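Local coordinates for adhesion and penetration protein autotransporter (Haemophilus influenzae, PDB 3SYJ), which probably acts as a serine protease and promotes bacterial adherence to and invasion of host cells, its secreted passenger domain carrying a protease region followed by a long beta-helix, at residues N88-R93 and N529-R534; K490-T495 and I537-W542. All blocks are in the same frame, centred on the assembly; numbering follows the deposited sequence.

Contact 1. Residues N88-R93 and N529-R534; sequences NPDQHR and NKLDYR
CG at the outer corner of the Pro-89 ring lies 3.7 Å from CD2 of Leu-531, and this apolar touch joins a loop of the S6 peptidase region to the loop before strand 536-539. The rigid proline presents an apolar corner at the start of its 3-10 segment, and the branched leucine spreads both methyls, CD1 and CD2, against it. CD2 of Leu-531 also lies against the carboxylate of Asp-90, 3.4 Å from OD1, while the amide of Asn-529 crosses the proline ring obliquely.

A water links the two loops, donating to Asp-90 OD1 at 2.6 Å and accepting from Asn-529 ND2 at 3.1 Å. Arg-491 forms salt bridges with Asp-90 and Asp-532, an acid from each loop.

An Asx turn heads each 3-10 segment. Asn-88 OD1 takes the N-H of Asp-90 at 3.0 Å, from well above the carbonyl plane; Asn-529 OD1 takes that of Leu-531 at 3.0 Å, less tilted. With CG of Asn-529 anti to the backbone N (chi1 -176°), OD1 closes the turn and ND2 serves the water.

With no direct hydrogen bond between the segments, each Asx turn probably holds its own loop in shape for the apolar touch and shared water.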
loop_
_atom_site.group_PDB
_atom_site.type_symbol
_atom_site.label_atom_id
_atom_site.label_comp_id
_atom_site.label_asym_id
_atom_site.label_seq_id
_atom_site.Cartn_x
_atom_site.Cartn_y
_atom_site.Cartn_z
ATOM N N ASN A 88 -32.012 -40.027 19.328
ATOM C CA ASN A 88 -30.602 -39.897 18.980
ATOM C C ASN A 88 -29.780 -40.676 19.995
ATOM O O ASN A 88 -29.706 -40.279 21.153
ATOM C CB ASN A 88 -30.200 -38.411 18.978
ATOM C CG ASN A 88 -28.716 -38.188 18.677
ATOM O OD1 ASN A 88 -27.950 -39.132 18.464
ATOM N ND2 ASN A 88 -28.308 -36.926 18.667
ATOM N N PRO A 89 -29.172 -41.797 19.572
ATOM C CA PRO A 89 -28.415 -42.670 20.489
ATOM C C PRO A 89 -27.221 -41.979 21.183
ATOM O O PRO A 89 -26.787 -42.452 22.233
ATOM C CB PRO A 89 -27.942 -43.810 19.574
ATOM C CG PRO A 89 -27.967 -43.206 18.189
ATOM C CD PRO A 89 -29.199 -42.350 18.208
ATOM N N ASP A 90 -26.717 -40.881 20.620
ATOM C CA ASP A 90 -25.645 -40.113 21.264
ATOM C C ASP A 90 -26.033 -39.576 22.638
ATOM O O ASP A 90 -25.169 -39.192 23.426
ATOM C CB ASP A 90 -25.197 -38.944 20.378
ATOM C CG ASP A 90 -24.477 -39.407 19.131
ATOM O OD1 ASP A 90 -24.419 -40.635 18.921
ATOM O OD2 ASP A 90 -23.984 -38.555 18.361
ATOM N N GLN A 91 -27.327 -39.544 22.926
ATOM C CA GLN A 91 -27.794 -38.930 24.165
ATOM C C GLN A 91 -27.602 -39.834 25.368
ATOM O O GLN A 91 -27.448 -39.355 26.490
ATOM C CB GLN A 91 -29.262 -38.511 24.069
ATOM C CG GLN A 91 -29.814 -37.986 25.390
ATOM C CD GLN A 91 -31.181 -37.325 25.251
ATOM O OE1 GLN A 91 -32.030 -37.776 24.464
ATOM N NE2 GLN A 91 -31.404 -36.251 26.019
ATOM N N HIS A 92 -27.625 -41.143 25.134
ATOM C CA HIS A 92 -27.467 -42.103 26.221
ATOM C C HIS A 92 -28.368 -41.759 27.400
ATOM O O HIS A 92 -27.901 -41.620 28.540
ATOM C CB HIS A 92 -26.012 -42.147 26.681
ATOM C CG HIS A 92 -25.077 -42.683 25.648
ATOM N ND1 HIS A 92 -24.676 -44.002 25.621
ATOM C CD2 HIS A 92 -24.484 -42.086 24.589
ATOM C CE1 HIS A 92 -23.865 -44.191 24.595
ATOM N NE2 HIS A 92 -23.731 -43.045 23.953
ATOM N N ARG A 93 -29.663 -41.618 27.132
ATOM C CA ARG A 93 -30.599 -41.315 28.205
ATOM C C ARG A 93 -30.509 -42.389 29.297
ATOM O O ARG A 93 -30.360 -43.579 29.012
ATOM C CB ARG A 93 -32.024 -41.163 27.677
ATOM C CG ARG A 93 -32.866 -40.227 28.524
ATOM C CD ARG A 93 -34.315 -40.177 28.055
ATOM N NE ARG A 93 -34.514 -39.263 26.935
ATOM C CZ ARG A 93 -34.962 -39.638 25.744
ATOM N NH1 ARG A 93 -35.267 -40.913 25.510
ATOM N NH2 ARG A 93 -35.114 -38.737 24.786
ATOM N N ASN A 529 -26.466 -49.747 15.098
ATOM C CA ASN A 529 -26.476 -48.300 15.292
ATOM C C ASN A 529 -26.134 -47.622 13.974
ATOM O O ASN A 529 -24.968 -47.483 13.611
ATOM C CB ASN A 529 -25.500 -47.866 16.386
ATOM C CG ASN A 529 -25.576 -46.371 16.675
ATOM O OD1 ASN A 529 -26.084 -45.595 15.868
ATOM N ND2 ASN A 529 -25.068 -45.967 17.831
ATOM N N LYS A 530 -27.175 -47.215 13.262
ATOM C CA LYS A 530 -27.060 -46.637 11.931
ATOM C C LYS A 530 -26.049 -45.503 11.851
ATOM O O LYS A 530 -25.453 -45.282 10.802
ATOM C CB LYS A 530 -28.432 -46.128 11.472
ATOM C CG LYS A 530 -28.732 -46.390 10.004
ATOM C CD LYS A 530 -28.829 -47.895 9.736
ATOM C CE LYS A 530 -29.088 -48.204 8.263
ATOM N NZ LYS A 530 -30.468 -47.850 7.798
ATOM N N LEU A 531 -25.871 -44.771 12.950
ATOM C CA LEU A 531 -24.953 -43.628 12.962
ATOM C C LEU A 531 -23.517 -44.036 12.631
ATOM O O LEU A 531 -22.728 -43.221 12.164
ATOM C CB LEU A 531 -24.983 -42.904 14.315
ATOM C CG LEU A 531 -26.040 -41.820 14.525
ATOM C CD1 LEU A 531 -27.406 -42.420 14.415
ATOM C CD2 LEU A 531 -25.876 -41.165 15.884
ATOM N N ASP A 532 -23.189 -45.303 12.876
ATOM C CA ASP A 532 -21.832 -45.809 12.683
ATOM C C ASP A 532 -21.568 -46.294 11.262
ATOM O O ASP A 532 -20.454 -46.707 10.946
ATOM C CB ASP A 532 -21.549 -46.951 13.662
ATOM C CG ASP A 532 -21.494 -46.481 15.104
ATOM O OD1 ASP A 532 -20.958 -45.381 15.349
ATOM O OD2 ASP A 532 -21.975 -47.209 15.996
ATOM N N TYR A 533 -22.579 -46.248 10.401
ATOM C CA TYR A 533 -22.423 -46.823 9.068
ATOM C C TYR A 533 -22.836 -45.868 7.967
ATOM O O TYR A 533 -23.088 -46.283 6.833
ATOM C CB TYR A 533 -23.175 -48.151 8.967
ATOM C CG TYR A 533 -22.728 -49.124 10.028
ATOM C CD1 TYR A 533 -21.587 -49.897 9.853
ATOM C CD2 TYR A 533 -23.422 -49.243 11.225
ATOM C CE1 TYR A 533 -21.162 -50.782 10.828
ATOM C CE2 TYR A 533 -23.009 -50.124 12.205
ATOM C CZ TYR A 533 -21.875 -50.890 12.000
ATOM O OH TYR A 533 -21.457 -51.764 12.971
ATOM N N ARG A 534 -22.875 -44.584 8.307
ATOM C CA ARG A 534 -23.275 -43.550 7.368
ATOM C C ARG A 534 -22.057 -42.820 6.819
ATOM O O ARG A 534 -21.010 -42.772 7.457
ATOM C CB ARG A 534 -24.219 -42.560 8.051
ATOM C CG ARG A 534 -25.610 -43.119 8.322
ATOM C CD ARG A 534 -26.383 -43.299 7.023
ATOM N NE ARG A 534 -26.598 -42.028 6.331
ATOM C CZ ARG A 534 -27.733 -41.335 6.372
ATOM N NH1 ARG A 534 -28.763 -41.788 7.075
ATOM N NH2 ARG A 534 -27.843 -40.187 5.709
HETATM O O HOH W 1 -24.405 -43.256 19.245
#

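Contact 2. Residues K490-T495 and I537-W542; sequences KRIQNT and IAYNGW
The parallel beta-helix of the passenger domain supplies both partners: residues 490-495 include the short, weakly bonded strand 493-494, and residues 537-542 include the end of strand 536-539. Across the contact, CD1 of Ile-537 rests 3.5 Å from the carbonyl O of Lys-490, and its CG2 lies 3.9 Å from CB of Arg-491. A chi1 of 64° sets CG1 of the isoleucine between the backbone N and the carbonyl carbon, with CG2 beside the backbone N; the two branches thus part, one to each neighbour. The long arginine carries its charge onward to Asp-90 and Asp-532.

Ile-492 approaches Tyr-539 obliquely, CD1 to CD1 4.1 Å, with CG2 close to CE1 of the same ring. This is inward-facing packing of a kind expected in a beta-helix: Ile-492 also touches Phe-473 and Ile-501, while the tyrosine ring meets Ala-499 and Leu-570 on neighbouring strands. Tyrosine suits the place because its hydroxyl, at the far end of an apolar ring, donates to Trp-542 O at 2.8 Å, and the N of Gly-541 lies over the centre of one ring face.

A water accepts from Ile-492 N at 2.9 Å and donates to Ala-538 O at 3.0 Å, bridging the two backbones where they do not bond directly; strand 536-539 pairs instead with 567-575. Farther along, the side chain of Asn-494 inserts toward the turn at Tyr-539 and Asn-540, its CG 3.8 Å from Tyr-539 CD1 and its amide plane 50° from the ring. The side chains of Asn-494 and Asn-540 cross at about a right angle, their amide planes 61° apart, and Asn-540 OD1 accepts from Arg-675.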
loop_
_atom_site.group_PDB
_atom_site.type_symbol
_atom_site.label_atom_id
_atom_site.label_comp_id
_atom_site.label_asym_id
_atom_site.label_seq_id
_atom_site.Cartn_x
_atom_site.Cartn_y
_atom_site.Cartn_z
ATOM N N LYS A 490 -13.470 -41.658 15.370
ATOM C CA LYS A 490 -14.122 -42.046 14.126
ATOM C C LYS A 490 -15.300 -41.100 13.926
ATOM O O LYS A 490 -15.342 -40.345 12.956
ATOM C CB LYS A 490 -14.576 -43.498 14.190
ATOM C CG LYS A 490 -13.415 -44.468 14.278
ATOM C CD LYS A 490 -13.881 -45.873 14.611
ATOM C CE LYS A 490 -12.705 -46.768 14.967
ATOM N NZ LYS A 490 -13.136 -47.906 15.824
ATOM N N ARG A 491 -16.246 -41.133 14.860
ATOM C CA ARG A 491 -17.232 -40.065 14.989
ATOM C C ARG A 491 -17.320 -39.621 16.447
ATOM O O ARG A 491 -17.100 -40.419 17.365
ATOM C CB ARG A 491 -18.609 -40.498 14.475
ATOM C CG ARG A 491 -19.162 -41.757 15.105
ATOM C CD ARG A 491 -20.555 -42.108 14.547
ATOM N NE ARG A 491 -21.589 -41.467 15.338
ATOM C CZ ARG A 491 -22.222 -42.050 16.349
ATOM N NH1 ARG A 491 -21.958 -43.307 16.682
ATOM N NH2 ARG A 491 -23.129 -41.372 17.025
ATOM N N ILE A 492 -17.625 -38.349 16.668
ATOM C CA ILE A 492 -17.830 -37.867 18.026
ATOM C C ILE A 492 -19.312 -37.977 18.363
ATOM O O ILE A 492 -20.155 -37.463 17.636
ATOM C CB ILE A 492 -17.355 -36.406 18.194
ATOM C CG1 ILE A 492 -15.909 -36.247 17.714
ATOM C CG2 ILE A 492 -17.457 -35.966 19.650
ATOM C CD1 ILE A 492 -15.470 -34.798 17.605
ATOM N N GLN A 493 -19.635 -38.673 19.446
ATOM C CA GLN A 493 -21.010 -38.717 19.922
ATOM C C GLN A 493 -21.334 -37.398 20.595
ATOM O O GLN A 493 -20.697 -37.012 21.577
ATOM C CB GLN A 493 -21.204 -39.854 20.911
ATOM C CG GLN A 493 -20.953 -41.215 20.327
ATOM C CD GLN A 493 -21.471 -42.303 21.230
ATOM O OE1 GLN A 493 -22.674 -42.419 21.442
ATOM N NE2 GLN A 493 -20.560 -43.107 21.778
ATOM N N ASN A 494 -22.318 -36.699 20.053
ATOM C CA ASN A 494 -22.710 -35.421 20.603
ATOM C C ASN A 494 -24.179 -35.199 20.307
ATOM O O ASN A 494 -24.691 -35.687 19.302
ATOM C CB ASN A 494 -21.861 -34.291 20.013
ATOM C CG ASN A 494 -22.107 -34.093 18.531
ATOM O OD1 ASN A 494 -21.715 -34.927 17.709
ATOM N ND2 ASN A 494 -22.749 -32.985 18.178
ATOM N N THR A 495 -24.841 -34.469 21.198
ATOM C CA THR A 495 -26.278 -34.218 21.120
ATOM C C THR A 495 -26.617 -32.794 20.667
ATOM O O THR A 495 -27.582 -32.597 19.925
ATOM C CB THR A 495 -26.971 -34.481 22.487
ATOM O OG1 THR A 495 -27.094 -35.891 22.701
ATOM C CG2 THR A 495 -28.360 -33.865 22.514
ATOM N N ILE A 537 -21.188 -37.704 9.072
ATOM C CA ILE A 537 -21.170 -37.556 10.518
ATOM C C ILE A 537 -21.222 -36.075 10.815
ATOM O O ILE A 537 -20.944 -35.258 9.941
ATOM C CB ILE A 537 -19.915 -38.173 11.165
ATOM C CG1 ILE A 537 -18.646 -37.447 10.705
ATOM C CG2 ILE A 537 -19.844 -39.654 10.855
ATOM C CD1 ILE A 537 -17.351 -38.057 11.228
ATOM N N ALA A 538 -21.582 -35.721 12.040
ATOM C CA ALA A 538 -21.773 -34.321 12.357
ATOM C C ALA A 538 -21.335 -34.011 13.773
ATOM O O ALA A 538 -21.326 -34.882 14.641
ATOM C CB ALA A 538 -23.237 -33.937 12.158
ATOM N N TYR A 539 -20.971 -32.757 13.998
ATOM C CA TYR A 539 -20.623 -32.298 15.324
ATOM C C TYR A 539 -21.370 -30.998 15.580
ATOM O O TYR A 539 -21.128 -29.996 14.914
ATOM C CB TYR A 539 -19.109 -32.082 15.429
ATOM C CG TYR A 539 -18.646 -31.586 16.781
ATOM C CD1 TYR A 539 -18.729 -32.404 17.901
ATOM C CD2 TYR A 539 -18.106 -30.307 16.936
ATOM C CE1 TYR A 539 -18.305 -31.960 19.142
ATOM C CE2 TYR A 539 -17.675 -29.853 18.176
ATOM C CZ TYR A 539 -17.779 -30.688 19.275
ATOM O OH TYR A 539 -17.365 -30.270 20.523
ATOM N N ASN A 540 -22.282 -31.021 16.545
ATOM C CA ASN A 540 -23.123 -29.865 16.840
ATOM C C ASN A 540 -22.468 -28.837 17.762
ATOM O O ASN A 540 -23.032 -27.765 18.007
ATOM C CB ASN A 540 -24.428 -30.329 17.489
ATOM C CG ASN A 540 -25.317 -31.092 16.535
ATOM O OD1 ASN A 540 -24.839 -31.878 15.714
ATOM N ND2 ASN A 540 -26.624 -30.864 16.636
ATOM N N GLY A 541 -21.283 -29.159 18.275
ATOM C CA GLY A 541 -20.676 -28.371 19.333
ATOM C C GLY A 541 -19.560 -27.422 18.931
ATOM O O GLY A 541 -19.484 -26.968 17.782
ATOM N N TRP A 542 -18.696 -27.127 19.905
ATOM C CA TRP A 542 -17.597 -26.180 19.744
ATOM C C TRP A 542 -16.214 -26.835 19.757
ATOM O O TRP A 542 -15.985 -27.817 20.472
ATOM C CB TRP A 542 -17.648 -25.109 20.846
ATOM C CG TRP A 542 -18.621 -24.023 20.551
ATOM C CD1 TRP A 542 -19.951 -24.012 20.856
ATOM C CD2 TRP A 542 -18.352 -22.793 19.875
ATOM N NE1 TRP A 542 -20.526 -22.852 20.412
ATOM C CE2 TRP A 542 -19.566 -22.083 19.804
ATOM C CE3 TRP A 542 -17.203 -22.223 19.320
ATOM C CZ2 TRP A 542 -19.668 -20.827 19.203
ATOM C CZ3 TRP A 542 -17.300 -20.973 18.724
ATOM C CH2 TRP A 542 -18.528 -20.291 18.667
HETATM O O HOH W 2 -18.797 -36.485 14.724
#

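In the fold
Contacts 1 and 2 lie side by side, their centres 10 Å apart, and Arg-491 connects them: NH2 bonds Asp-90 OD1, at a modelled distance too short to be taken exactly, and NH1 reaches Asp-532 OD1 at 2.7 Å. A guanidinium group suits this place because its two ends can serve two acids, and its positive charge probably offsets the two carboxylates, which stand 6.9 Å apart (Asp-90 OD1 to Asp-532 OD1). Asp-90 is tied to residues 490-495 a second time, OD2 accepting from Asn-494 N, while Gln-493 bonds His-92. The peptidase loop is thus joined to the beta-helix beside contact 2. Both contacts lie away from Ser-218, the active-site serine inferred by similarity.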